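Local coordinates for protein 4-hydroxy-tetrahydrodipicolinate synthase (Thermotoga maritima, PDB 1O5K) that condenses pyruvate with aspartate semialdehyde to 4-hydroxy-tetrahydrodipicolinate, a step of lysine biosynthesis, probably by way of a Schiff-base intermediate, at residues F196-G201 / F207-A212; N279-R282 / V286-S289. All blocks are in the same frame, centred on the assembly; numbering follows the deposited sequence.

Contact 1 (F196-G201 / F207-A212); sequences FMVWSG and FYLLCA
Leu209 projects from helix 206-212 onto the backbone of Val198 to Ser200, in the TIM-barrel fold of this DapA family enzyme. Segment 196-201 makes backbone hydrogen bonds to Val170 and Ile172 on one flank and to Asp215 on the other. It thus lies between the ends of the parallel sheet, at strands 169-171 and 216-219, and probably helps to close the barrel. The helix follows a short turn later and packs against it.

The tight part of the contact is the fork of Leu209. Its CG stands anti to the backbone N (chi1 -178°), which carries both methyls toward the loop. Both methyls close on the amide N of Ser200 from the helix side: CD1 of Leu209 comes to 3.6 Å from Ser200 N, and CD2 lies equally near. CD2 also meets the carbonyl of the loop, with Leu209 CD2 at 3.7 Å from Val198 O. These are van der Waals contacts, and no hydrogen bond joins the two segments. Ile182 of helix 179-192 also touches the leucine.

The looser part is at Val198, where CG1 stays 4.2 Å from CD1 of Leu209. This valine also leans on Val186 and Thr189 of helix 179-192. Replacing Leu209 by an alanine removes both methyls and would probably open a gap over the Ser200 amide, leaving Val198 CG1 without this apolar partner on helix 206-212.

Trp199 turns its CB away from the helix. Its NE1 bonds to Phe14 O, and its side chain comes within about 4 Å of that of Ile218, a predicted pyruvate-binding residue. On the helix side of the loop, Ser200 gives its OG to a hydrogen bond with Asn202 O, while its CB rests 3.9 Å from CD1 of Leu209.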
ATOM      1  N   PHE A 196       3.460 -23.754  21.313  1.00 27.29           N
ATOM      2  CA  PHE A 196       3.855 -22.369  21.055  1.00 21.44           C
ATOM      3  C   PHE A 196       2.573 -21.532  21.037  1.00 25.45           C
ATOM      4  O   PHE A 196       1.593 -21.911  20.421  1.00 27.54           O
ATOM      5  CB  PHE A 196       4.590 -22.237  19.743  1.00 24.19           C
ATOM      6  CG  PHE A 196       5.351 -20.934  19.584  1.00 22.71           C
ATOM      7  CD1 PHE A 196       6.573 -20.759  20.213  1.00 27.18           C
ATOM      8  CD2 PHE A 196       4.883 -19.878  18.779  1.00 22.24           C
ATOM      9  CE1 PHE A 196       7.302 -19.553  20.058  1.00 27.37           C
ATOM     10  CE2 PHE A 196       5.620 -18.724  18.594  1.00 24.83           C
ATOM     11  CZ  PHE A 196       6.832 -18.533  19.231  1.00 23.93           C
ATOM     12  N   MET A 197       2.586 -20.425  21.762  1.00 24.26           N
ATOM     13  CA  MET A 197       1.409 -19.588  21.942  1.00 24.01           C
ATOM     14  C   MET A 197       1.356 -18.507  20.892  1.00 23.16           C
ATOM     15  O   MET A 197       2.386 -17.921  20.540  1.00 23.88           O
ATOM     16  CB  MET A 197       1.442 -18.934  23.308  1.00 26.38           C
ATOM     17  CG  MET A 197       1.527 -19.942  24.464  1.00 29.60           C
ATOM     18  SD  MET A 197       0.192 -21.081  24.567  1.00 34.94           S
ATOM     19  CE  MET A 197      -1.003 -20.096  25.093  1.00 28.35           C
ATOM     20  N   VAL A 198       0.143 -18.196  20.417  1.00 20.65           N
ATOM     21  CA  VAL A 198      -0.003 -17.135  19.483  1.00 22.34           C
ATOM     22  C   VAL A 198      -1.194 -16.294  19.960  1.00 23.77           C
ATOM     23  O   VAL A 198      -2.314 -16.787  20.002  1.00 23.08           O
ATOM     24  CB  VAL A 198      -0.226 -17.602  18.041  1.00 24.38           C
ATOM     25  CG1 VAL A 198      -0.350 -16.345  17.151  1.00 28.56           C
ATOM     26  CG2 VAL A 198       0.867 -18.486  17.598  1.00 22.31           C
ATOM     27  N   TRP A 199      -0.909 -15.074  20.415  1.00 22.49           N
ATOM     28  CA  TRP A 199      -1.917 -14.130  20.883  1.00 23.06           C
ATOM     29  C   TRP A 199      -2.047 -13.033  19.886  1.00 24.54           C
ATOM     30  O   TRP A 199      -1.025 -12.562  19.267  1.00 24.95           O
ATOM     31  CB  TRP A 199      -1.555 -13.531  22.235  1.00 23.71           C
ATOM     32  CG  TRP A 199      -1.307 -14.517  23.367  1.00 24.40           C
ATOM     33  CD1 TRP A 199      -2.233 -15.154  24.120  1.00 27.00           C
ATOM     34  CD2 TRP A 199      -0.032 -15.014  23.799  1.00 22.22           C
ATOM     35  NE1 TRP A 199      -1.631 -15.972  25.034  1.00 23.15           N
ATOM     36  CE2 TRP A 199      -0.273 -15.885  24.886  1.00 23.42           C
ATOM     37  CE3 TRP A 199       1.295 -14.736  23.440  1.00 27.20           C
ATOM     38  CZ2 TRP A 199       0.747 -16.506  25.595  1.00 22.20           C
ATOM     39  CZ3 TRP A 199       2.313 -15.330  24.149  1.00 25.37           C
ATOM     40  CH2 TRP A 199       2.044 -16.253  25.181  1.00 24.65           C
ATOM     41  N   SER A 200      -3.278 -12.569  19.682  1.00 24.26           N
ATOM     42  CA  SER A 200      -3.472 -11.381  18.881  1.00 22.96           C
ATOM     43  C   SER A 200      -2.890 -10.105  19.535  1.00 19.94           C
ATOM     44  O   SER A 200      -3.030  -9.882  20.755  1.00 21.58           O
ATOM     45  CB  SER A 200      -4.999 -11.101  18.653  1.00 25.39           C
ATOM     46  OG  SER A 200      -5.147 -10.000  17.809  1.00 24.79           O
ATOM     47  N   GLY A 201      -2.288  -9.259  18.714  1.00 23.05           N
ATOM     48  CA  GLY A 201      -1.837  -7.945  19.092  1.00 23.87           C
ATOM     49  C   GLY A 201      -2.788  -6.859  18.626  1.00 26.36           C
ATOM     50  O   GLY A 201      -2.518  -5.678  18.810  1.00 28.59           O
ATOM     51  N   PHE A 207     -11.061 -12.283  17.524  1.00 21.03           N
ATOM     52  CA  PHE A 207     -12.025 -13.269  17.073  1.00 21.93           C
ATOM     53  C   PHE A 207     -11.462 -14.163  15.951  1.00 21.14           C
ATOM     54  O   PHE A 207     -11.491 -15.390  16.023  1.00 21.72           O
ATOM     55  CB  PHE A 207     -13.354 -12.619  16.638  1.00 24.06           C
ATOM     56  CG  PHE A 207     -14.339 -13.596  16.080  1.00 21.51           C
ATOM     57  CD1 PHE A 207     -14.931 -14.544  16.899  1.00 21.49           C
ATOM     58  CD2 PHE A 207     -14.632 -13.622  14.692  1.00 24.92           C
ATOM     59  CE1 PHE A 207     -15.826 -15.466  16.408  1.00 26.01           C
ATOM     60  CE2 PHE A 207     -15.499 -14.591  14.181  1.00 21.58           C
ATOM     61  CZ  PHE A 207     -16.082 -15.506  15.045  1.00 23.70           C
ATOM     62  N   TYR A 208     -10.903 -13.527  14.944  1.00 22.05           N
ATOM     63  CA  TYR A 208     -10.420 -14.250  13.791  1.00 22.04           C
ATOM     64  C   TYR A 208      -9.135 -15.032  14.123  1.00 20.08           C
ATOM     65  O   TYR A 208      -8.940 -16.130  13.604  1.00 22.02           O
ATOM     66  CB  TYR A 208     -10.288 -13.345  12.572  1.00 22.72           C
ATOM     67  CG  TYR A 208     -11.615 -12.860  12.098  1.00 22.31           C
ATOM     68  CD1 TYR A 208     -12.518 -13.717  11.488  1.00 23.72           C
ATOM     69  CD2 TYR A 208     -12.027 -11.529  12.358  1.00 22.03           C
ATOM     70  CE1 TYR A 208     -13.776 -13.292  11.127  1.00 26.23           C
ATOM     71  CE2 TYR A 208     -13.308 -11.097  11.970  1.00 23.23           C
ATOM     72  CZ  TYR A 208     -14.162 -11.961  11.377  1.00 25.84           C
ATOM     73  OH  TYR A 208     -15.434 -11.550  10.999  1.00 28.10           O
ATOM     74  N   LEU A 209      -8.301 -14.483  14.994  1.00 22.13           N
ATOM     75  CA  LEU A 209      -7.148 -15.202  15.477  1.00 23.95           C
ATOM     76  C   LEU A 209      -7.523 -16.407  16.306  1.00 23.66           C
ATOM     77  O   LEU A 209      -6.894 -17.451  16.149  1.00 22.45           O
ATOM     78  CB  LEU A 209      -6.196 -14.278  16.226  1.00 24.17           C
ATOM     79  CG  LEU A 209      -4.953 -14.982  16.715  1.00 24.05           C
ATOM     80  CD1 LEU A 209      -3.776 -14.024  16.384  1.00 31.93           C
ATOM     81  CD2 LEU A 209      -5.126 -15.286  18.186  1.00 27.04           C
ATOM     82  N   LEU A 210      -8.569 -16.309  17.143  1.00 23.56           N
ATOM     83  CA  LEU A 210      -9.103 -17.512  17.793  1.00 23.54           C
ATOM     84  C   LEU A 210      -9.545 -18.566  16.765  1.00 23.01           C
ATOM     85  O   LEU A 210      -9.228 -19.746  16.908  1.00 18.59           O
ATOM     86  CB  LEU A 210     -10.263 -17.138  18.759  1.00 22.76           C
ATOM     87  CG  LEU A 210      -9.761 -16.305  19.974  1.00 23.17           C
ATOM     88  CD1 LEU A 210     -10.920 -15.697  20.663  1.00 25.12           C
ATOM     89  CD2 LEU A 210      -8.963 -17.222  20.938  1.00 30.03           C
ATOM     90  N   CYS A 211     -10.291 -18.143  15.733  1.00 20.97           N
ATOM     91  CA  CYS A 211     -10.800 -19.028  14.680  1.00 20.18           C
ATOM     92  C   CYS A 211      -9.628 -19.688  13.947  1.00 20.97           C
ATOM     93  O   CYS A 211      -9.747 -20.868  13.540  1.00 20.38           O
ATOM     94  CB  CYS A 211     -11.683 -18.264  13.677  1.00 21.44           C
ATOM     95  SG  CYS A 211     -13.285 -17.776  14.357  1.00 22.98           S
ATOM     96  N   ALA A 212      -8.502 -18.973  13.829  1.00 22.09           N
ATOM     97  CA  ALA A 212      -7.283 -19.523  13.196  1.00 22.32           C
ATOM     98  C   ALA A 212      -6.603 -20.596  14.052  1.00 23.62           C
ATOM     99  O   ALA A 212      -5.728 -21.330  13.579  1.00 25.27           O
ATOM    100  CB  ALA A 212      -6.289 -18.367  12.947  1.00 23.01           C
TER

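Contact 2 (N279-R282 / V286-S289); sequences NELR and VPAS
Between Leu281 and Val286 the chain doubles back, bringing their CA atoms to 5.7 Å, yet no direct hydrogen bond joins segments 279-282 and 286-289. Two waters make the polar link instead. The amide of Asn279 uses both of its ends, and each water connects it to the backbone of Ala288. The first water accepts from Asn279 ND2 at 2.7 Å. It also accepts from Ala288 N at 2.9 Å. The second donates to Asn279 OD1 over 3.0 Å and to Ala288 O over 2.7 Å. With both ends held, the amide is likely to be fixed against a flip. CG of Asn279 lies anti to the backbone N (chi1 -175°), and this brings the amide over to Ala288.

Both segments belong to the loop that joins helix 265-273 to helix 290-302, in the helical C-terminal part that follows the TIM barrel. Ser289 is the N-cap of the second of these helices, and its OG bonds to Thr292 N. Ala288 rests on Ile265 and Ala269 of the first helix.

The apolar side of the contact is made by Leu281 and Pro287. Leu281 points its CB toward the other segment, and its CD1 does the touching, 3.8 Å from Pro287 CA. The same methyl also meets the carbonyl O of Val286. Pro287 lays CG of its ring against the backbone of Asn279, with Pro287 CG 3.8 Å from Asn279 O.

The CB of Val286 points away from segment 279-282, and its side chain packs on Thr122 of the third subunit. Glu280 and Arg282 also have their CB atoms pointing away from segment 286-289. The carboxylate of Glu280 bonds to the backbone N of Asn27 and Gly28, and Arg282 NH2 forms a salt bridge with Glu66.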
ATOM      1  N   ASN A 279      -5.516  12.457  32.462  1.00 22.56           N
ATOM      2  CA  ASN A 279      -5.335  12.327  31.029  1.00 23.57           C
ATOM      3  C   ASN A 279      -3.974  12.962  30.653  1.00 25.87           C
ATOM      4  O   ASN A 279      -3.927  14.047  30.089  1.00 24.24           O
ATOM      5  CB  ASN A 279      -6.496  12.974  30.309  1.00 26.92           C
ATOM      6  CG  ASN A 279      -6.458  12.773  28.817  1.00 26.97           C
ATOM      7  OD1 ASN A 279      -7.068  13.520  28.047  1.00 34.50           O
ATOM      8  ND2 ASN A 279      -5.758  11.807  28.407  1.00 23.35           N
ATOM      9  N   GLU A 280      -2.880  12.298  31.054  1.00 24.29           N
ATOM     10  CA  GLU A 280      -1.533  12.867  30.889  1.00 24.58           C
ATOM     11  C   GLU A 280      -0.708  11.839  30.152  1.00 22.48           C
ATOM     12  O   GLU A 280      -0.785  10.642  30.465  1.00 24.23           O
ATOM     13  CB  GLU A 280      -0.854  13.123  32.229  1.00 25.51           C
ATOM     14  CG  GLU A 280      -1.361  14.291  33.026  1.00 34.37           C
ATOM     15  CD  GLU A 280      -0.395  14.664  34.129  1.00 35.26           C
ATOM     16  OE1 GLU A 280       0.851  14.481  33.978  1.00 35.45           O
ATOM     17  OE2 GLU A 280      -0.887  15.135  35.143  1.00 29.77           O
ATOM     18  N   LEU A 281       0.095  12.324  29.204  1.00 24.52           N
ATOM     19  CA  LEU A 281       1.006  11.492  28.450  1.00 25.01           C
ATOM     20  C   LEU A 281       2.350  12.183  28.460  1.00 25.42           C
ATOM     21  O   LEU A 281       2.459  13.337  28.830  1.00 27.00           O
ATOM     22  CB  LEU A 281       0.543  11.329  26.996  1.00 25.39           C
ATOM     23  CG  LEU A 281      -0.774  10.528  26.909  1.00 26.14           C
ATOM     24  CD1 LEU A 281      -1.976  11.374  26.714  1.00 30.52           C
ATOM     25  CD2 LEU A 281      -0.706   9.396  25.904  1.00 30.68           C
ATOM     26  N   ARG A 282       3.392  11.461  28.093  1.00 22.01           N
ATOM     27  CA  ARG A 282       4.681  12.142  27.943  1.00 23.43           C
ATOM     28  C   ARG A 282       5.054  12.395  26.458  1.00 21.87           C
ATOM     29  O   ARG A 282       4.820  11.512  25.568  1.00 24.72           O
ATOM     30  CB  ARG A 282       5.745  11.290  28.582  1.00 25.49           C
ATOM     31  CG  ARG A 282       5.655  11.309  30.075  1.00 26.24           C
ATOM     32  CD  ARG A 282       6.722  10.491  30.735  1.00 28.97           C
ATOM     33  NE  ARG A 282       6.623  10.560  32.192  1.00 22.10           N
ATOM     34  CZ  ARG A 282       7.364   9.836  33.017  1.00 28.58           C
ATOM     35  NH1 ARG A 282       8.286   8.998  32.544  1.00 27.21           N
ATOM     36  NH2 ARG A 282       7.214   9.978  34.315  1.00 27.36           N
ATOM     37  N   VAL A 286       0.726  13.392  23.214  1.00 23.16           N
ATOM     38  CA  VAL A 286      -0.051  14.492  23.761  1.00 22.46           C
ATOM     39  C   VAL A 286      -1.475  14.007  23.914  1.00 23.64           C
ATOM     40  O   VAL A 286      -1.837  12.997  23.320  1.00 23.82           O
ATOM     41  CB  VAL A 286      -0.044  15.738  22.886  1.00 25.92           C
ATOM     42  CG1 VAL A 286       1.405  16.314  22.688  1.00 27.20           C
ATOM     43  CG2 VAL A 286      -0.777  15.478  21.549  1.00 30.49           C
ATOM     44  N   PRO A 287      -2.257  14.644  24.777  1.00 23.44           N
ATOM     45  CA  PRO A 287      -3.663  14.263  24.952  1.00 25.18           C
ATOM     46  C   PRO A 287      -4.545  14.292  23.697  1.00 24.21           C
ATOM     47  O   PRO A 287      -4.353  15.069  22.754  1.00 22.40           O
ATOM     48  CB  PRO A 287      -4.177  15.278  25.981  1.00 29.88           C
ATOM     49  CG  PRO A 287      -2.964  15.595  26.811  1.00 28.26           C
ATOM     50  CD  PRO A 287      -1.860  15.683  25.736  1.00 26.33           C
ATOM     51  N   ALA A 288      -5.573  13.462  23.770  1.00 25.67           N
ATOM     52  CA  ALA A 288      -6.545  13.280  22.720  1.00 26.45           C
ATOM     53  C   ALA A 288      -7.187  14.576  22.357  1.00 25.64           C
ATOM     54  O   ALA A 288      -7.357  15.469  23.209  1.00 23.59           O
ATOM     55  CB  ALA A 288      -7.646  12.284  23.155  1.00 23.39           C
ATOM     56  N   SER A 289      -7.508  14.707  21.069  1.00 23.92           N
ATOM     57  CA  SER A 289      -8.295  15.849  20.605  1.00 26.45           C
ATOM     58  C   SER A 289      -9.695  15.795  21.185  1.00 26.35           C
ATOM     59  O   SER A 289     -10.160  14.731  21.574  1.00 25.22           O
ATOM     60  CB  SER A 289      -8.461  15.823  19.102  1.00 29.35           C
ATOM     61  OG  SER A 289      -9.331  14.762  18.746  1.00 33.54           O
TER
HETATM   62  O   HOH W   1      -5.564  11.359  25.764  1.00 17.58           O
HETATM   63  O   HOH W   2      -7.733  15.422  25.884  1.00 27.41           O

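Contact 1 is buried near the barrel wall, whereas contact 2 lies at the surface of the C-terminal helical part. They share no element, sit on opposite sides of the chain's centre, and their nearest atoms are about 17 Å apart. Contact 1 sets a helix against a loop through one apolar side chain, without a hydrogen bond between its segments. Contact 2 sets two arms of one loop together, with a Leu-Pro apolar patch and a pair of bridging waters. Both lie close to other subunits: helix 206-212 of contact 1 meets the second subunit, and Val286 of contact 2 touches the third.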